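Local coordinates for protein xyloglucan-specific endo-beta-1,4-glucanase BoGH9A (PDB 6DHT) that hydrolyses internal beta-1,4-glucosidic linkages in the backbone of xyloglucan, releasing xyloglucan oligosaccharides, at residues I18-L23 and A93-L98; I32-S37 and L475-T480; F43-A48 and L75-V80. All coordinates share one frame; numbering follows the deposited sequence.

Overall arrangement
Interactions 1 and 3 both lie inside the N-terminal Ig-like domain and join its two antiparallel sheets face to face, side by side, with centres about 11 Å apart: 18-23 packs on the edge strand 93-99, and 43-48 packs on 75-80. Their chemistry is apolar, and they meet where the rings of Phe97 and Phe77 touch. Interaction 1 is only partly buried and admits a bridging water, whereas interaction 3 is a buried aromatic contact. Interaction 2 is also buried but polar: it ties strand 32-35, the neighbour of both 18-19 and 72-76 in one sheet, to a loop of the family 9 catalytic region through an arginine, an aspartate and waters.

Interaction 1 (I18-L23 and A93-L98); sequences IRLNQL and ASVTFL
Ile18 and Val95 point at each other from facing strands, and their first torsions fix which branches meet. CG2 of Ile18 is anti to the backbone N (chi1 -53° for CG1), while CG2 of Val95 sits between its own backbone N and carbonyl carbon; the two methyls touch tip to tip, Ile18 CG2 to Val95 CG2 at 3.8 Å. The other branch of Ile18 reaches back toward the start of strand 93-99, and its CD1 rests 3.7 Å from Ala93 CB. Leu20 repeats the approach two residues later: its CD1 lies 4.0 Å from Val95 CG2 and 4.1 Å from Phe97 CB, so that one methyl bridges two side chains of the facing strand. The Phe97 ring itself leads away, toward Phe77. Farther along, the chain makes an Asx turn, Asn21 OD1 accepting from Leu23 N at 2.8 Å, and here the contact turns polar: a water accepts from Leu98 N and donates weakly to Leu23 O. Within the sandwich, then, apolar side-chain packing joins the segments and probably relies on the exclusion of solvent, while hydrogen bonding is left to the water between Leu23 and Leu98.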
# COMPACT_ATOMS: atom_id res chain seq x y z
N ILE A 18 27.05 3.10 6.70
CA ILE A 18 26.87 2.12 5.62
C ILE A 18 25.36 1.87 5.41
O ILE A 18 24.71 1.26 6.25
CB ILE A 18 27.60 0.79 5.88
CG1 ILE A 18 29.08 1.08 6.20
CG2 ILE A 18 27.46 -0.15 4.68
CD1 ILE A 18 29.82 -0.10 6.74
N ARG A 19 24.83 2.35 4.30
CA ARG A 19 23.39 2.31 4.04
C ARG A 19 23.10 1.17 3.07
O ARG A 19 23.66 1.08 1.98
CB ARG A 19 22.94 3.67 3.49
CG ARG A 19 23.30 4.86 4.39
CD ARG A 19 22.52 4.83 5.71
NE ARG A 19 23.16 5.66 6.73
CZ ARG A 19 22.96 6.96 6.88
NH1 ARG A 19 22.17 7.63 6.08
NH2 ARG A 19 23.61 7.60 7.84
N LEU A 20 22.25 0.25 3.51
CA LEU A 20 21.97 -0.91 2.67
C LEU A 20 20.57 -1.44 2.95
O LEU A 20 19.91 -1.04 3.89
CB LEU A 20 23.01 -2.01 2.90
CG LEU A 20 22.89 -2.89 4.15
CD1 LEU A 20 23.96 -3.95 4.14
CD2 LEU A 20 23.00 -2.08 5.45
N ASN A 21 20.14 -2.39 2.13
CA ASN A 21 18.93 -3.14 2.39
C ASN A 21 19.17 -4.01 3.62
O ASN A 21 19.95 -4.96 3.59
CB ASN A 21 18.61 -3.98 1.17
CG ASN A 21 17.34 -4.79 1.33
OD1 ASN A 21 17.04 -5.31 2.41
ND2 ASN A 21 16.60 -4.95 0.23
N GLN A 22 18.49 -3.67 4.70
CA GLN A 22 18.74 -4.32 6.00
C GLN A 22 18.10 -5.68 6.13
O GLN A 22 18.28 -6.35 7.14
CB GLN A 22 18.26 -3.42 7.13
CG GLN A 22 19.05 -2.11 7.25
CD GLN A 22 18.47 -1.14 8.24
OE1 GLN A 22 17.67 -1.51 9.10
NE2 GLN A 22 18.82 0.15 8.09
N LEU A 23 17.34 -6.12 5.11
CA LEU A 23 16.83 -7.48 5.10
C LEU A 23 17.82 -8.39 4.38
O LEU A 23 18.04 -9.53 4.80
CB LEU A 23 15.46 -7.53 4.44
CG LEU A 23 14.38 -6.65 5.04
CD1 LEU A 23 13.00 -7.15 4.57
CD2 LEU A 23 14.41 -6.53 6.55
N ALA A 93 34.63 0.85 9.28
CA ALA A 93 33.29 0.38 9.59
C ALA A 93 32.98 -1.00 9.03
O ALA A 93 33.63 -1.46 8.10
CB ALA A 93 32.30 1.37 9.05
N SER A 94 31.98 -1.66 9.60
CA SER A 94 31.49 -2.90 9.02
C SER A 94 30.02 -3.15 9.33
O SER A 94 29.45 -2.58 10.26
CB SER A 94 32.33 -4.08 9.49
OG SER A 94 32.08 -4.37 10.85
N VAL A 95 29.40 -3.99 8.50
CA VAL A 95 28.03 -4.44 8.70
C VAL A 95 27.96 -5.86 8.17
O VAL A 95 28.66 -6.19 7.22
CB VAL A 95 26.98 -3.56 7.98
CG1 VAL A 95 26.99 -2.15 8.54
CG2 VAL A 95 27.20 -3.54 6.48
N THR A 96 27.13 -6.70 8.78
CA THR A 96 26.90 -8.04 8.26
C THR A 96 25.60 -8.03 7.47
O THR A 96 24.69 -7.26 7.78
CB THR A 96 26.78 -9.11 9.37
OG1 THR A 96 25.62 -8.86 10.16
CG2 THR A 96 28.01 -9.10 10.26
N PHE A 97 25.52 -8.89 6.46
CA PHE A 97 24.30 -8.99 5.67
C PHE A 97 24.13 -10.40 5.14
O PHE A 97 25.06 -11.20 5.15
CB PHE A 97 24.34 -7.98 4.51
CG PHE A 97 25.40 -8.27 3.48
CD1 PHE A 97 25.12 -9.06 2.39
CD2 PHE A 97 26.68 -7.74 3.60
CE1 PHE A 97 26.08 -9.34 1.42
CE2 PHE A 97 27.64 -8.01 2.64
CZ PHE A 97 27.35 -8.80 1.56
N LEU A 98 22.92 -10.69 4.66
CA LEU A 98 22.59 -12.01 4.15
C LEU A 98 22.31 -11.96 2.67
O LEU A 98 21.70 -11.00 2.17
CB LEU A 98 21.35 -12.56 4.85
CG LEU A 98 21.42 -12.80 6.36
CD1 LEU A 98 20.10 -13.30 6.88
CD2 LEU A 98 22.51 -13.80 6.71
O HOH W 1 20.71 -9.16 5.80

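Interaction 2 (I32-S37 and L475-T480); sequences IAVVDS and LGRNAT
Arg477 reaches from the loop after helix 461-474 of the catalytic region to strand 32-35 of the Ig-like domain, joining the two parts of this family 9 enzyme. The loop begins its approach with an inverse gamma turn centred on Arg477. The tight part of the contact is the arginine side chain. Its CG stands anti to the backbone N (chi1 -168°), and a bend at chi3 (74°) swings the guanidinium alongside the strand. CD then packs 3.9 Å from Val34 CG2, the two side chains crossing at about a right angle, and Ile32 CG2 lies over one guanidinium face. NH1 donates to Ile32 O at 3.0 Å; the oxygen lies close to the guanidinium plane, but the donor stands 42° above the carbonyl plane. NH1 also forms a salt bridge with Asp472, and NE is held by Phe424 O, which together fix the rotation of the group. A leucine in its place would probably leave Ile32 O without its donor and Asp472 without its countercharge, and set the loop less firmly against the strand. The other end is looser. Asp36 and Ala479 come no closer than 4.1 Å, measured from OD2 to O, and a water fills in between them; the carboxylate pairs instead with Lys70 and Arg72. On the loop side an Asx turn shapes the chain, Asn478 OD1 accepting from Thr480 N; the same oxygen also accepts from Gly481 N. A second water sits beside the arginine, in the plane of its guanidinium, accepting from Ile32 N at 3.0 Å and from Arg477 NH1 at 3.2 Å.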
# COMPACT_ATOMS: atom_id res chain seq x y z
N ILE A 32 24.02 -3.54 -3.81
CA ILE A 32 24.64 -2.24 -3.65
C ILE A 32 24.38 -1.66 -2.27
O ILE A 32 23.26 -1.68 -1.75
CB ILE A 32 24.20 -1.28 -4.77
CG1 ILE A 32 24.86 -1.73 -6.09
CG2 ILE A 32 24.56 0.20 -4.42
CD1 ILE A 32 24.58 -0.90 -7.27
N ALA A 33 25.46 -1.15 -1.66
CA ALA A 33 25.38 -0.39 -0.44
C ALA A 33 25.93 0.99 -0.74
O ALA A 33 26.65 1.15 -1.71
CB ALA A 33 26.20 -1.07 0.66
N VAL A 34 25.52 1.98 0.05
CA VAL A 34 25.98 3.35 -0.15
C VAL A 34 26.49 3.89 1.17
O VAL A 34 25.78 3.86 2.18
CB VAL A 34 24.86 4.24 -0.67
CG1 VAL A 34 25.31 5.69 -0.71
CG2 VAL A 34 24.44 3.78 -2.06
N VAL A 35 27.71 4.41 1.16
CA VAL A 35 28.23 5.08 2.34
C VAL A 35 27.69 6.51 2.31
O VAL A 35 27.86 7.21 1.31
CB VAL A 35 29.75 5.07 2.34
CG1 VAL A 35 30.25 5.71 3.62
CG2 VAL A 35 30.31 3.68 2.22
N ASP A 36 27.03 6.93 3.38
CA ASP A 36 26.28 8.18 3.39
C ASP A 36 27.15 9.43 3.37
O ASP A 36 26.69 10.50 2.96
CB ASP A 36 25.37 8.23 4.63
CG ASP A 36 24.45 9.43 4.64
OD1 ASP A 36 23.72 9.67 3.65
OD2 ASP A 36 24.41 10.16 5.66
N SER A 37 28.39 9.30 3.83
CA SER A 37 29.32 10.44 3.87
C SER A 37 30.69 9.94 4.27
O SER A 37 30.81 8.92 4.93
CB SER A 37 28.86 11.52 4.84
OG SER A 37 28.82 11.04 6.17
N LEU A 475 14.17 -0.01 2.72
CA LEU A 475 14.70 -0.99 3.67
C LEU A 475 16.06 -0.60 4.27
O LEU A 475 16.66 -1.40 4.99
CB LEU A 475 14.71 -2.39 3.05
CG LEU A 475 13.33 -2.91 2.63
CD1 LEU A 475 13.53 -4.23 1.93
CD2 LEU A 475 12.40 -3.03 3.82
N GLY A 476 16.52 0.60 3.97
CA GLY A 476 17.68 1.15 4.67
C GLY A 476 18.67 1.92 3.82
O GLY A 476 19.55 2.62 4.36
N ARG A 477 18.62 1.77 2.51
CA ARG A 477 19.60 2.43 1.66
C ARG A 477 19.15 3.85 1.35
O ARG A 477 18.70 4.14 0.24
CB ARG A 477 19.87 1.63 0.38
CG ARG A 477 21.09 2.17 -0.33
CD ARG A 477 21.50 1.30 -1.45
NE ARG A 477 20.59 1.45 -2.58
CZ ARG A 477 20.34 0.50 -3.47
NH1 ARG A 477 20.89 -0.68 -3.32
NH2 ARG A 477 19.49 0.73 -4.46
N ASN A 478 19.29 4.73 2.34
CA ASN A 478 18.70 6.06 2.27
C ASN A 478 19.44 7.04 3.19
O ASN A 478 20.42 6.67 3.87
CB ASN A 478 17.20 5.96 2.61
CG ASN A 478 16.97 5.47 4.02
OD1 ASN A 478 17.53 6.03 4.98
ND2 ASN A 478 16.18 4.42 4.18
N ALA A 479 18.96 8.28 3.23
CA ALA A 479 19.66 9.36 3.94
C ALA A 479 19.58 9.31 5.46
O ALA A 479 20.36 10.00 6.12
CB ALA A 479 19.12 10.67 3.47
N THR A 480 18.64 8.56 6.03
CA THR A 480 18.49 8.48 7.49
C THR A 480 19.05 7.19 8.06
O THR A 480 19.40 7.13 9.25
CB THR A 480 17.03 8.61 7.95
OG1 THR A 480 16.30 7.47 7.46
CG2 THR A 480 16.42 9.86 7.41
O HOH W 2 21.04 -3.79 -4.23
O HOH W 3 22.44 10.27 8.19

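Interaction 3 (F43-A48 and L75-V80); sequences FVIWDA and LDFSAV
The hydrophobic core of the Ig-like beta sandwich is filled here by two phenylalanines, Phe43 from strand 42-47 and Phe77 from just beyond the end of strand 72-76. Phe43 reaches across to the end of strand 72-76. Its CG lies between the backbone N and the carbonyl carbon (chi1 75°), which carries the ring under Leu75: Leu75 CB stands over one face, 3.8 Å from the centroid of the Phe43 ring, in a CH-pi contact. Leu75 CD2 adds a touch on Phe43 CD1 at 3.7 Å. At the far side of the ring, Phe43 CE2 meets Phe77 CD1 at 3.8 Å, and the two side chains cross at about a right angle. Ile45 packs on Phe77 as well. Its CD1 sits over a face of the Phe77 ring, 4.2 Å from the centroid, while Ile45 CG1 packs against Phe77 CB at 3.9 Å. Outside this core, Asp76 turns away and shapes the chain: its OD1 accepts from both Ser78 N, at 3.0 Å, and Ser78 OG, the first bond closing an Asx turn. A type I turn from Phe77 to Val80 overlaps it. Apolar side chains from two antiparallel sheets, and from the turn that ends one strand, packed inward against each other, are typical of the immunoglobulin-like sandwich.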
# COMPACT_ATOMS: atom_id res chain seq x y z
N PHE A 43 36.36 -1.20 -0.61
CA PHE A 43 35.63 -2.05 0.32
C PHE A 43 35.89 -3.51 0.06
O PHE A 43 36.35 -3.88 -1.03
CB PHE A 43 34.11 -1.77 0.28
CG PHE A 43 33.40 -2.32 -0.93
CD1 PHE A 43 33.37 -1.62 -2.12
CD2 PHE A 43 32.76 -3.55 -0.86
CE1 PHE A 43 32.72 -2.14 -3.24
CE2 PHE A 43 32.10 -4.06 -1.96
CZ PHE A 43 32.08 -3.36 -3.15
N VAL A 44 35.61 -4.34 1.06
CA VAL A 44 35.85 -5.78 0.98
C VAL A 44 34.64 -6.54 1.54
O VAL A 44 34.05 -6.13 2.53
CB VAL A 44 37.13 -6.19 1.76
CG1 VAL A 44 37.40 -7.66 1.63
CG2 VAL A 44 38.31 -5.39 1.26
N ILE A 45 34.29 -7.64 0.88
CA ILE A 45 33.30 -8.55 1.41
C ILE A 45 34.00 -9.81 1.91
O ILE A 45 34.80 -10.41 1.18
CB ILE A 45 32.27 -8.95 0.32
CG1 ILE A 45 31.66 -7.69 -0.33
CG2 ILE A 45 31.21 -9.90 0.88
CD1 ILE A 45 30.90 -6.79 0.59
N TRP A 46 33.69 -10.20 3.15
CA TRP A 46 34.19 -11.44 3.75
C TRP A 46 33.08 -12.43 4.06
O TRP A 46 31.99 -12.03 4.46
CB TRP A 46 34.87 -11.10 5.09
CG TRP A 46 36.01 -10.16 4.97
CD1 TRP A 46 35.98 -8.81 5.13
CD2 TRP A 46 37.36 -10.50 4.66
NE1 TRP A 46 37.23 -8.28 4.95
CE2 TRP A 46 38.10 -9.30 4.64
CE3 TRP A 46 38.01 -11.70 4.37
CZ2 TRP A 46 39.46 -9.27 4.37
CZ3 TRP A 46 39.37 -11.66 4.10
CH2 TRP A 46 40.07 -10.46 4.10
N ASP A 47 33.35 -13.71 3.89
CA ASP A 47 32.43 -14.75 4.34
C ASP A 47 32.47 -14.73 5.87
O ASP A 47 33.53 -14.88 6.47
CB ASP A 47 32.85 -16.11 3.77
CG ASP A 47 31.91 -17.24 4.15
OD1 ASP A 47 31.53 -17.36 5.33
OD2 ASP A 47 31.54 -18.05 3.26
N ALA A 48 31.32 -14.52 6.51
CA ALA A 48 31.29 -14.28 7.95
C ALA A 48 31.67 -15.52 8.74
O ALA A 48 32.14 -15.42 9.88
CB ALA A 48 29.91 -13.78 8.38
N LEU A 75 28.94 1.15 -3.36
CA LEU A 75 29.66 -0.10 -3.21
C LEU A 75 28.88 -1.20 -3.90
O LEU A 75 27.83 -1.60 -3.40
CB LEU A 75 29.80 -0.43 -1.73
CG LEU A 75 30.18 0.74 -0.82
CD1 LEU A 75 30.30 0.26 0.62
CD2 LEU A 75 31.51 1.43 -1.25
N ASP A 76 29.38 -1.69 -5.03
CA ASP A 76 28.67 -2.69 -5.85
C ASP A 76 29.35 -4.05 -5.76
O ASP A 76 30.43 -4.25 -6.34
CB ASP A 76 28.62 -2.21 -7.30
CG ASP A 76 27.72 -3.08 -8.18
OD1 ASP A 76 27.39 -4.23 -7.81
OD2 ASP A 76 27.39 -2.63 -9.30
N PHE A 77 28.72 -4.98 -5.05
CA PHE A 77 29.21 -6.35 -4.88
C PHE A 77 28.20 -7.36 -5.45
O PHE A 77 28.08 -8.50 -4.98
CB PHE A 77 29.51 -6.63 -3.41
CG PHE A 77 28.46 -6.16 -2.46
CD1 PHE A 77 28.40 -4.84 -2.07
CD2 PHE A 77 27.52 -7.04 -1.93
CE1 PHE A 77 27.40 -4.39 -1.19
CE2 PHE A 77 26.53 -6.60 -1.04
CZ PHE A 77 26.48 -5.27 -0.67
N SER A 78 27.51 -6.93 -6.51
CA SER A 78 26.51 -7.76 -7.19
C SER A 78 27.03 -9.14 -7.62
O SER A 78 26.29 -10.11 -7.67
CB SER A 78 25.97 -7.02 -8.43
OG SER A 78 25.35 -5.80 -8.09
N ALA A 79 28.34 -9.23 -7.90
CA ALA A 79 28.93 -10.47 -8.37
C ALA A 79 28.96 -11.55 -7.30
O ALA A 79 29.12 -12.72 -7.60
CB ALA A 79 30.33 -10.21 -8.89
N VAL A 80 28.77 -11.18 -6.04
CA VAL A 80 28.69 -12.19 -5.00
C VAL A 80 27.29 -12.80 -5.07
O VAL A 80 26.30 -12.09 -4.84
CB VAL A 80 28.94 -11.62 -3.60
CG1 VAL A 80 28.86 -12.72 -2.57
CG2 VAL A 80 30.31 -10.92 -3.52